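Local coordinates for protein exodeoxyribonuclease (Neisseria meningitidis, PDB 2JC5) that probably cleaves the DNA backbone at apurinic or apyrimidinic sites as a metal-dependent repair endonuclease of the AP/ExoA family, at residues V69-K74 / R94-D99; N151-N156 / V216-D221. All blocks are in the same frame, centred on the assembly; numbering follows the deposited sequence. Where two conformers were deposited one is given.

Interaction 1. Residues V69-K74 / R94-D99; sequences VAVYSK and RFVRCD
V96 fills the hollow between V69 and V71, a face-to-face contact between the two sheets of the DNase I-like sandwich. Strand 69-73 belongs to one sheet and strand 95-99 to the other. They run 17° from parallel with their axes 6.5 Å apart at closest, and the side chains meet through methyls and a sulfur, with no polar bond from one strand to the other.

V96 divides its methyls: CG2 slides past V69 CG2 at 3.7 Å, while CG1 crosses to V71 CG2 at 3.9 Å. V71 is in turn the knob between V96 and C98. Its CG1 stands anti to the backbone N (chi1 176°), which turns that methyl to the C98 side and leaves CG2 for V96; C98 SG then nestles against V71 CB at 3.8 Å. At the other end V69 CG2 drops onto the backbone where R94 joins F95, 3.5 Å from F95 N, and V69 CG1 lies beside R94 O.

S107 and Y109 of strand 103-109 extend the floor under V69, and H57 and H59 flank C98 and V96. R94 contributes mainly backbone; its guanidinium leaves to pair with E92 and to bond Y109 O. On the far face of strand 95-99, R97 NE meets the syn lone pair of D99 OD1 at 2.9 Å, nearly straight at 166° and within the guanidinium plane.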
ATOM      1  N   VAL A  69      -3.581   9.408   0.816  1.00  4.80           N
ATOM      2  CA  VAL A  69      -4.009   8.034   1.012  1.00  3.93           C
ATOM      3  C   VAL A  69      -5.374   8.004   1.666  1.00  4.86           C
ATOM      4  O   VAL A  69      -5.824   8.989   2.281  1.00  5.44           O
ATOM      5  CB  VAL A  69      -2.995   7.237   1.901  1.00  4.55           C
ATOM      6  CG1 VAL A  69      -1.595   7.163   1.263  1.00  5.41           C
ATOM      7  CG2 VAL A  69      -2.916   7.844   3.282  1.00  6.50           C
ATOM      8  N   ALA A  70      -6.036   6.860   1.527  1.00  5.00           N
ATOM      9  CA  ALA A  70      -7.331   6.656   2.158  1.00  4.91           C
ATOM     10  C   ALA A  70      -7.551   5.190   2.504  1.00  5.12           C
ATOM     11  O   ALA A  70      -6.972   4.288   1.900  1.00  4.88           O
ATOM     12  CB  ALA A  70      -8.475   7.160   1.266  1.00  5.00           C
ATOM     13  N   VAL A  71      -8.435   4.981   3.476  1.00  5.17           N
ATOM     14  CA  VAL A  71      -8.928   3.658   3.825  1.00  5.17           C
ATOM     15  C   VAL A  71     -10.448   3.694   3.744  1.00  5.65           C
ATOM     16  O   VAL A  71     -11.092   4.538   4.393  1.00  6.65           O
ATOM     17  CB  VAL A  71      -8.526   3.237   5.237  1.00  5.59           C
ATOM     18  CG1 VAL A  71      -9.160   1.884   5.588  1.00  6.55           C
ATOM     19  CG2 VAL A  71      -7.001   3.126   5.395  1.00  7.07           C
ATOM     20  N   TYR A  72     -11.013   2.789   2.944  1.00  5.75           N
ATOM     21  CA  TYR A  72     -12.468   2.650   2.802  1.00  6.41           C
ATOM     22  C   TYR A  72     -12.871   1.324   3.404  1.00  5.79           C
ATOM     23  O   TYR A  72     -12.191   0.320   3.201  1.00  6.23           O
ATOM     24  CB  TYR A  72     -12.869   2.639   1.343  1.00  8.26           C
ATOM     25  CG  TYR A  72     -12.426   3.846   0.560  1.00  7.64           C
ATOM     26  CD1 TYR A  72     -12.869   5.119   0.886  1.00  7.33           C
ATOM     27  CD2 TYR A  72     -11.603   3.710  -0.545  1.00  9.92           C
ATOM     28  CE1 TYR A  72     -12.455   6.237   0.145  1.00  8.80           C
ATOM     29  CE2 TYR A  72     -11.200   4.808  -1.290  1.00 10.26           C
ATOM     30  CZ  TYR A  72     -11.636   6.066  -0.950  1.00 10.47           C
ATOM     31  OH  TYR A  72     -11.198   7.135  -1.716  1.00 11.51           O
ATOM     32  N   SER A  73     -13.967   1.306   4.147  1.00  7.35           N
ATOM     33  CA  SER A  73     -14.367   0.088   4.823  1.00  7.56           C
ATOM     34  C   SER A  73     -15.870  -0.035   4.889  1.00  8.22           C
ATOM     35  O   SER A  73     -16.564   0.968   5.099  1.00  9.35           O
ATOM     36  CB  SER A  73     -13.774   0.037   6.237  1.00  7.88           C
ATOM     37  OG  SER A  73     -14.161   1.149   7.023  1.00  8.32           O
ATOM     38  N   LYS A  74     -16.370  -1.260   4.720  1.00  8.65           N
ATOM     39  CA  LYS A  74     -17.803  -1.474   4.883  1.00  9.16           C
ATOM     40  C   LYS A  74     -18.261  -1.148   6.303  1.00 10.28           C
ATOM     41  O   LYS A  74     -19.345  -0.554   6.495  1.00 12.10           O
ATOM     42  CB  LYS A  74     -18.204  -2.916   4.512  1.00 10.34           C
ATOM     43  CG  LYS A  74     -18.025  -3.246   3.063  1.00 10.89           C
ATOM     44  CD  LYS A  74     -18.637  -4.603   2.690  1.00 11.52           C
ATOM     45  CE  LYS A  74     -18.694  -4.774   1.201  1.00 12.99           C
ATOM     46  NZ  LYS A  74     -19.285  -6.099   0.805  1.00 14.99           N
ATOM     47  N   ARG A  94       0.481  10.652   3.720  1.00  4.98           N
ATOM     48  CA  ARG A  94       1.079   9.342   3.460  1.00  6.01           C
ATOM     49  C   ARG A  94       0.664   8.205   4.389  1.00  5.86           C
ATOM     50  O   ARG A  94       1.048   7.083   4.137  1.00  6.80           O
ATOM     51  CB  ARG A  94       2.601   9.486   3.476  1.00  6.62           C
ATOM     52  CG  ARG A  94       3.118  10.363   2.362  1.00  7.38           C
ATOM     53  CD  ARG A  94       4.623  10.403   2.298  1.00  7.24           C
ATOM     54  NE  ARG A  94       5.062  11.182   1.151  1.00  7.51           N
ATOM     55  CZ  ARG A  94       5.087  10.760  -0.105  1.00  8.26           C
ATOM     56  NH1 ARG A  94       4.765   9.515  -0.401  1.00  9.26           N
ATOM     57  NH2 ARG A  94       5.462  11.582  -1.084  1.00  9.75           N
ATOM     58  N   PHE A  95      -0.155   8.464   5.411  1.00  6.08           N
ATOM     59  CA  PHE A  95      -0.471   7.435   6.418  1.00  6.33           C
ATOM     60  C   PHE A  95      -1.842   7.650   7.021  1.00  6.03           C
ATOM     61  O   PHE A  95      -2.133   8.733   7.548  1.00  7.35           O
ATOM     62  CB  PHE A  95       0.597   7.490   7.515  1.00  6.81           C
ATOM     63  CG  PHE A  95       0.408   6.498   8.639  1.00  8.31           C
ATOM     64  CD1 PHE A  95      -0.490   6.743   9.658  1.00  8.58           C
ATOM     65  CD2 PHE A  95       1.171   5.332   8.695  1.00  7.18           C
ATOM     66  CE1 PHE A  95      -0.657   5.813  10.706  1.00  8.16           C
ATOM     67  CE2 PHE A  95       1.011   4.414   9.743  1.00  8.71           C
ATOM     68  CZ  PHE A  95       0.099   4.672  10.746  1.00  7.75           C
ATOM     69  N   VAL A  96      -2.685   6.612   6.933  1.00  5.12           N
ATOM     70  CA  VAL A  96      -3.979   6.560   7.641  1.00  5.96           C
ATOM     71  C   VAL A  96      -4.102   5.198   8.273  1.00  5.72           C
ATOM     72  O   VAL A  96      -3.766   4.187   7.653  1.00  5.45           O
ATOM     73  CB  VAL A  96      -5.188   6.808   6.722  1.00  7.35           C
ATOM     74  CG1 VAL A  96      -6.536   6.471   7.427  1.00  9.64           C
ATOM     75  CG2 VAL A  96      -5.179   8.219   6.220  1.00  9.50           C
ATOM     76  N   ARG A  97      -4.587   5.170   9.504  1.00  7.39           N
ATOM     77  CA  ARG A  97      -4.809   3.922  10.236  1.00  6.16           C
ATOM     78  C   ARG A  97      -6.245   3.856  10.715  1.00  6.68           C
ATOM     79  O   ARG A  97      -6.726   4.796  11.338  1.00  7.19           O
ATOM     80  CB  ARG A  97      -3.888   3.850  11.442  1.00  7.19           C
ATOM     81  CG  ARG A  97      -4.154   2.669  12.354  1.00  7.25           C
ATOM     82  CD  ARG A  97      -3.164   2.575  13.485  1.00  9.15           C
ATOM     83  NE  ARG A  97      -3.556   1.538  14.441  1.00 10.49           N
ATOM     84  CZ  ARG A  97      -2.765   1.016  15.374  1.00 12.55           C
ATOM     85  NH1 ARG A  97      -1.508   1.398  15.512  1.00 11.86           N
ATOM     86  NH2 ARG A  97      -3.235   0.068  16.173  1.00 14.41           N
ATOM     87  N   CYS A  98      -6.906   2.742  10.443  1.00  6.38           N
ATOM     88  CA  CYS A  98      -8.268   2.500  10.922  1.00  7.28           C
ATOM     89  C   CYS A  98      -8.314   1.249  11.775  1.00  6.91           C
ATOM     90  O   CYS A  98      -7.794   0.202  11.385  1.00  7.40           O
ATOM     91  CB  CYS A  98      -9.223   2.377   9.752  1.00  7.86           C
ATOM     92  SG  CYS A  98      -9.475   3.920   8.890  1.00  8.91           S
ATOM     93  N   ASP A  99      -8.934   1.375  12.949  1.00  7.73           N
ATOM     94  CA  ASP A  99      -9.068   0.280  13.911  1.00  8.48           C
ATOM     95  C   ASP A  99     -10.507  -0.240  13.966  1.00  7.87           C
ATOM     96  O   ASP A  99     -11.474   0.536  13.964  1.00  8.91           O
ATOM     97  CB  ASP A  99      -8.682   0.747  15.321  1.00  8.51           C
ATOM     98  CG  ASP A  99      -7.257   1.225  15.434  1.00 10.43           C
ATOM     99  OD1 ASP A  99      -6.426   0.896  14.561  1.00  9.77           O
ATOM    100  OD2 ASP A  99      -6.987   1.949  16.416  1.00 14.62           O
TER

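Interaction 2. Residues N151-N156 / V216-D221; sequences NIAHQN and VGWRID. With BCN (bicine), chain C.
R219 O is joined to H154 N through a water molecule that donates to the carbonyl at 2.8 Å and accepts from the amide at 3.0 Å. The same oxygen lies 3.6 Å from A153 CA, so loop 151-156 passes close over the broken strand 217-225. This lies beside the predicted active site of the DNase I-like fold, where N151 is predicted to stabilise the transition state.

Farther along, N151 N makes a weak, bent bond to I220 O (3.4 Å, 136°), and D149 offers that amide a second weak acceptor. Apolar packing accompanies this weak bond. I220 holds CG1 in the cramped site between backbone N and carbonyl carbon (chi1 57°); CG2 is thereby left to press on the I152 backbone, 3.8 Å from I152 C. A153 CB sits beside I220 CG2 and meets W218 CE3 at 4.0 Å, coming at the indole obliquely.

The polar end of R219 looks elsewhere, to salt bridges with D158 and D190; a second water links its NH2, weakly, to Q155 OE1. D221 takes H247 ND1 and T203 OG1 on OD2, consistent with an aspartate that positions the histidine predicted as proton acceptor.

W218 and N151 also line the bicine pocket together with K123 and S169, both of which hydrogen-bond to the ligand. W204 meets the indole edge-to-face, and bicine lies over one face of it, C5 3.9 Å above the plane toward the rim and C6 3.8 Å from W218 CZ2.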
ATOM      1  N   ASN A 151       7.428   1.277  -2.362  1.00  5.41           N
ATOM      2  CA  ASN A 151       8.445   1.825  -3.275  1.00  5.34           C
ATOM      3  C   ASN A 151       9.802   1.135  -3.145  1.00  6.33           C
ATOM      4  O   ASN A 151      10.836   1.689  -3.524  1.00  7.31           O
ATOM      5  CB  ASN A 151       8.546   3.355  -3.112  1.00  4.51           C
ATOM      6  CG  ASN A 151       7.643   4.121  -4.059  1.00  6.81           C
ATOM      7  OD1 ASN A 151       6.970   5.085  -3.662  1.00 11.20           O
ATOM      8  ND2 ASN A 151       7.632   3.720  -5.301  1.00  5.82           N
ATOM      9  N   ILE A 152       9.781  -0.126  -2.704  1.00  4.94           N
ATOM     10  CA  ILE A 152      11.009  -0.931  -2.596  1.00  6.04           C
ATOM     11  C   ILE A 152      10.668  -2.360  -3.024  1.00  5.61           C
ATOM     12  O   ILE A 152       9.694  -2.917  -2.535  1.00  6.25           O
ATOM     13  CB  ILE A 152      11.559  -0.975  -1.167  1.00  6.80           C
ATOM     14  CG1 ILE A 152      11.906   0.429  -0.661  1.00  7.88           C
ATOM     15  CG2 ILE A 152      12.793  -1.869  -1.105  1.00  6.70           C
ATOM     16  CD1 ILE A 152      12.101   0.472   0.852  1.00  8.50           C
ATOM     17  N   ALA A 153      11.452  -2.912  -3.948  1.00  6.72           N
ATOM     18  CA  ALA A 153      11.433  -4.337  -4.289  1.00  6.13           C
ATOM     19  C   ALA A 153      12.509  -5.019  -3.444  1.00  7.14           C
ATOM     20  O   ALA A 153      13.636  -4.531  -3.354  1.00  7.08           O
ATOM     21  CB  ALA A 153      11.695  -4.547  -5.785  1.00  6.81           C
ATOM     22  N   HIS A 154      12.176  -6.169  -2.864  1.00  6.69           N
ATOM     23  CA  HIS A 154      13.047  -6.765  -1.853  1.00  6.57           C
ATOM     24  C   HIS A 154      14.193  -7.605  -2.433  1.00  7.59           C
ATOM     25  O   HIS A 154      15.355  -7.375  -2.100  1.00  8.91           O
ATOM     26  CB  HIS A 154      12.182  -7.582  -0.893  1.00  7.91           C
ATOM     27  CG  HIS A 154      12.918  -8.178   0.262  1.00  8.10           C
ATOM     28  ND1 HIS A 154      12.418  -9.258   0.959  1.00  8.78           N
ATOM     29  CD2 HIS A 154      14.132  -7.908   0.793  1.00  9.27           C
ATOM     30  CE1 HIS A 154      13.282  -9.594   1.909  1.00  9.56           C
ATOM     31  NE2 HIS A 154      14.331  -8.795   1.826  1.00  9.44           N
ATOM     32  N   GLN A 155      13.861  -8.553  -3.304  1.00  6.56           N
ATOM     33  CA  GLN A 155      14.792  -9.564  -3.810  0.50  7.02           C
ATOM     34  C   GLN A 155      14.769  -9.580  -5.329  1.00  7.17           C
ATOM     35  O   GLN A 155      13.907  -8.956  -5.931  1.00  7.64           O
ATOM     36  CB  GLN A 155      14.371 -10.948  -3.309  0.50  7.62           C
ATOM     37  CG  GLN A 155      14.276 -11.076  -1.801  0.50  8.46           C
ATOM     38  CD  GLN A 155      14.067 -12.512  -1.371  0.50  8.01           C
ATOM     39  OE1 GLN A 155      12.949 -13.026  -1.393  0.50  8.59           O
ATOM     40  NE2 GLN A 155      15.149 -13.174  -0.998  0.50  8.92           N
ATOM     41  N   ASN A 156      15.679 -10.333  -5.945  1.00  7.64           N
ATOM     42  CA  ASN A 156      15.746 -10.387  -7.406  1.00  7.54           C
ATOM     43  C   ASN A 156      14.421 -10.816  -8.029  1.00  8.17           C
ATOM     44  O   ASN A 156      14.014 -10.297  -9.074  1.00  8.41           O
ATOM     45  CB  ASN A 156      16.852 -11.335  -7.872  1.00  9.06           C
ATOM     46  CG  ASN A 156      18.235 -10.838  -7.549  1.00  9.64           C
ATOM     47  OD1 ASN A 156      18.428  -9.690  -7.195  1.00 10.21           O
ATOM     48  ND2 ASN A 156      19.217 -11.718  -7.701  1.00 11.51           N
ATOM     49  N   VAL A 216       7.730  -5.531 -17.702  1.00  7.21           N
ATOM     50  CA  VAL A 216       8.877  -4.933 -17.009  1.00  6.69           C
ATOM     51  C   VAL A 216       8.371  -4.417 -15.666  1.00  6.99           C
ATOM     52  O   VAL A 216       8.207  -3.225 -15.445  1.00  9.03           O
ATOM     53  CB  VAL A 216       9.540  -3.820 -17.852  1.00  8.36           C
ATOM     54  CG1 VAL A 216      10.846  -3.393 -17.208  1.00 10.41           C
ATOM     55  CG2 VAL A 216       9.804  -4.323 -19.277  1.00 11.05           C
ATOM     56  N   GLY A 217       8.066  -5.360 -14.788  1.00  6.71           N
ATOM     57  CA  GLY A 217       7.369  -5.055 -13.561  1.00  5.81           C
ATOM     58  C   GLY A 217       8.233  -5.073 -12.322  1.00  6.14           C
ATOM     59  O   GLY A 217       9.360  -5.598 -12.309  1.00  6.17           O
ATOM     60  N   TRP A 218       7.664  -4.491 -11.268  1.00  5.27           N
ATOM     61  CA  TRP A 218       8.253  -4.506  -9.954  1.00  4.79           C
ATOM     62  C   TRP A 218       7.165  -4.830  -8.950  1.00  4.95           C
ATOM     63  O   TRP A 218       6.042  -4.340  -9.083  1.00  5.38           O
ATOM     64  CB  TRP A 218       8.782  -3.123  -9.557  1.00  6.39           C
ATOM     65  CG  TRP A 218       9.828  -2.482 -10.412  1.00  7.20           C
ATOM     66  CD1 TRP A 218       9.795  -2.255 -11.764  1.00  7.50           C
ATOM     67  CD2 TRP A 218      11.024  -1.861  -9.930  1.00  6.77           C
ATOM     68  NE1 TRP A 218      10.931  -1.585 -12.153  1.00  8.12           N
ATOM     69  CE2 TRP A 218      11.693  -1.318 -11.047  1.00  7.09           C
ATOM     70  CE3 TRP A 218      11.607  -1.733  -8.658  1.00  7.12           C
ATOM     71  CZ2 TRP A 218      12.911  -0.657 -10.932  1.00  8.01           C
ATOM     72  CZ3 TRP A 218      12.798  -1.057  -8.543  1.00  7.27           C
ATOM     73  CH2 TRP A 218      13.449  -0.539  -9.672  1.00  7.70           C
ATOM     74  N   ARG A 219       7.499  -5.603  -7.918  1.00  4.88           N
ATOM     75  CA  ARG A 219       6.590  -5.800  -6.796  1.00  4.87           C
ATOM     76  C   ARG A 219       6.981  -4.807  -5.695  1.00  5.47           C
ATOM     77  O   ARG A 219       7.920  -5.034  -4.916  1.00  6.38           O
ATOM     78  CB  ARG A 219       6.645  -7.232  -6.270  1.00  5.71           C
ATOM     79  CG  ARG A 219       5.576  -7.492  -5.216  1.00  6.07           C
ATOM     80  CD  ARG A 219       5.549  -8.928  -4.827  1.00  6.38           C
ATOM     81  NE  ARG A 219       6.709  -9.293  -4.033  1.00  5.77           N
ATOM     82  CZ  ARG A 219       6.735  -9.333  -2.706  1.00  6.91           C
ATOM     83  NH1 ARG A 219       5.644  -9.026  -1.991  1.00  6.49           N
ATOM     84  NH2 ARG A 219       7.859  -9.693  -2.099  1.00  7.28           N
ATOM     85  N   ILE A 220       6.293  -3.669  -5.681  1.00  4.83           N
ATOM     86  CA  ILE A 220       6.557  -2.609  -4.706  1.00  5.17           C
ATOM     87  C   ILE A 220       5.368  -2.332  -3.777  1.00  4.97           C
ATOM     88  O   ILE A 220       5.491  -1.511  -2.868  1.00  5.33           O
ATOM     89  CB  ILE A 220       7.060  -1.317  -5.385  1.00  5.07           C
ATOM     90  CG1 ILE A 220       6.054  -0.818  -6.427  1.00  5.65           C
ATOM     91  CG2 ILE A 220       8.447  -1.545  -5.991  1.00  6.80           C
ATOM     92  CD1 ILE A 220       6.401   0.569  -7.016  1.00  6.71           C
ATOM     93  N   ASP A 221       4.243  -3.015  -4.006  1.00  5.13           N
ATOM     94  CA  ASP A 221       3.059  -2.921  -3.160  1.00  4.58           C
ATOM     95  C   ASP A 221       3.007  -4.169  -2.306  1.00  4.51           C
ATOM     96  O   ASP A 221       3.303  -5.268  -2.790  1.00  6.37           O
ATOM     97  CB  ASP A 221       1.814  -2.796  -4.022  1.00  7.49           C
ATOM     98  CG  ASP A 221       1.835  -1.538  -4.879  1.00  7.29           C
ATOM     99  OD1 ASP A 221       1.410  -0.463  -4.378  1.00  9.72           O
ATOM    100  OD2 ASP A 221       2.276  -1.600  -6.053  1.00  7.55           O
TER
HETATM  101  N1  BCN C1261      10.289   3.621  -8.258  1.00 12.37           N
HETATM  102  C1  BCN C1261      10.592   3.651  -6.808  1.00 10.47           C
HETATM  103  C2  BCN C1261      11.177   4.968  -6.359  1.00  9.80           C
HETATM  104  O21 BCN C1261      11.372   5.133  -5.120  1.00  8.85           O
HETATM  105  O22 BCN C1261      11.438   5.831  -7.213  1.00 10.84           O
HETATM  106  C3  BCN C1261       8.847   3.627  -8.549  1.00 16.83           C
HETATM  107  C4  BCN C1261       8.377   5.062  -8.690  1.00 17.19           C
HETATM  108  O4  BCN C1261       9.167   5.818  -9.641  1.00 16.74           O
HETATM  109  C5  BCN C1261      10.962   2.450  -8.925  1.00 14.99           C
HETATM  110  C6  BCN C1261      11.301   2.776 -10.373  1.00 13.65           C
HETATM  111  O6  BCN C1261      11.768   4.117 -10.526  1.00 19.68           O
HETATM  112  O   HOH W   1       9.281  -6.891  -3.287  1.00  7.59           O
HETATM  113  O   HOH W   2      10.662 -11.429  -1.987  1.00  7.96           O

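Both contacts are buried, but they sit on opposite sides of the chain's centre, 23 Å apart between centres. Interaction 1 is sandwich interior: two regular strands from different sheets meeting through methyls and a sulfur. Interaction 2 is a loop laid on a broken strand beside the predicted active site, made by backbone atoms, a bridging water and apolar packing, with bicine bound alongside. A common element joins them, since strands 95-100 and 217-225 belong to the same mixed sheet. The two come within about 6 Å at nearest atoms without touching; R94, at the end of interaction 1, sends its side chain to within about 6 Å of that of N151 in interaction 2.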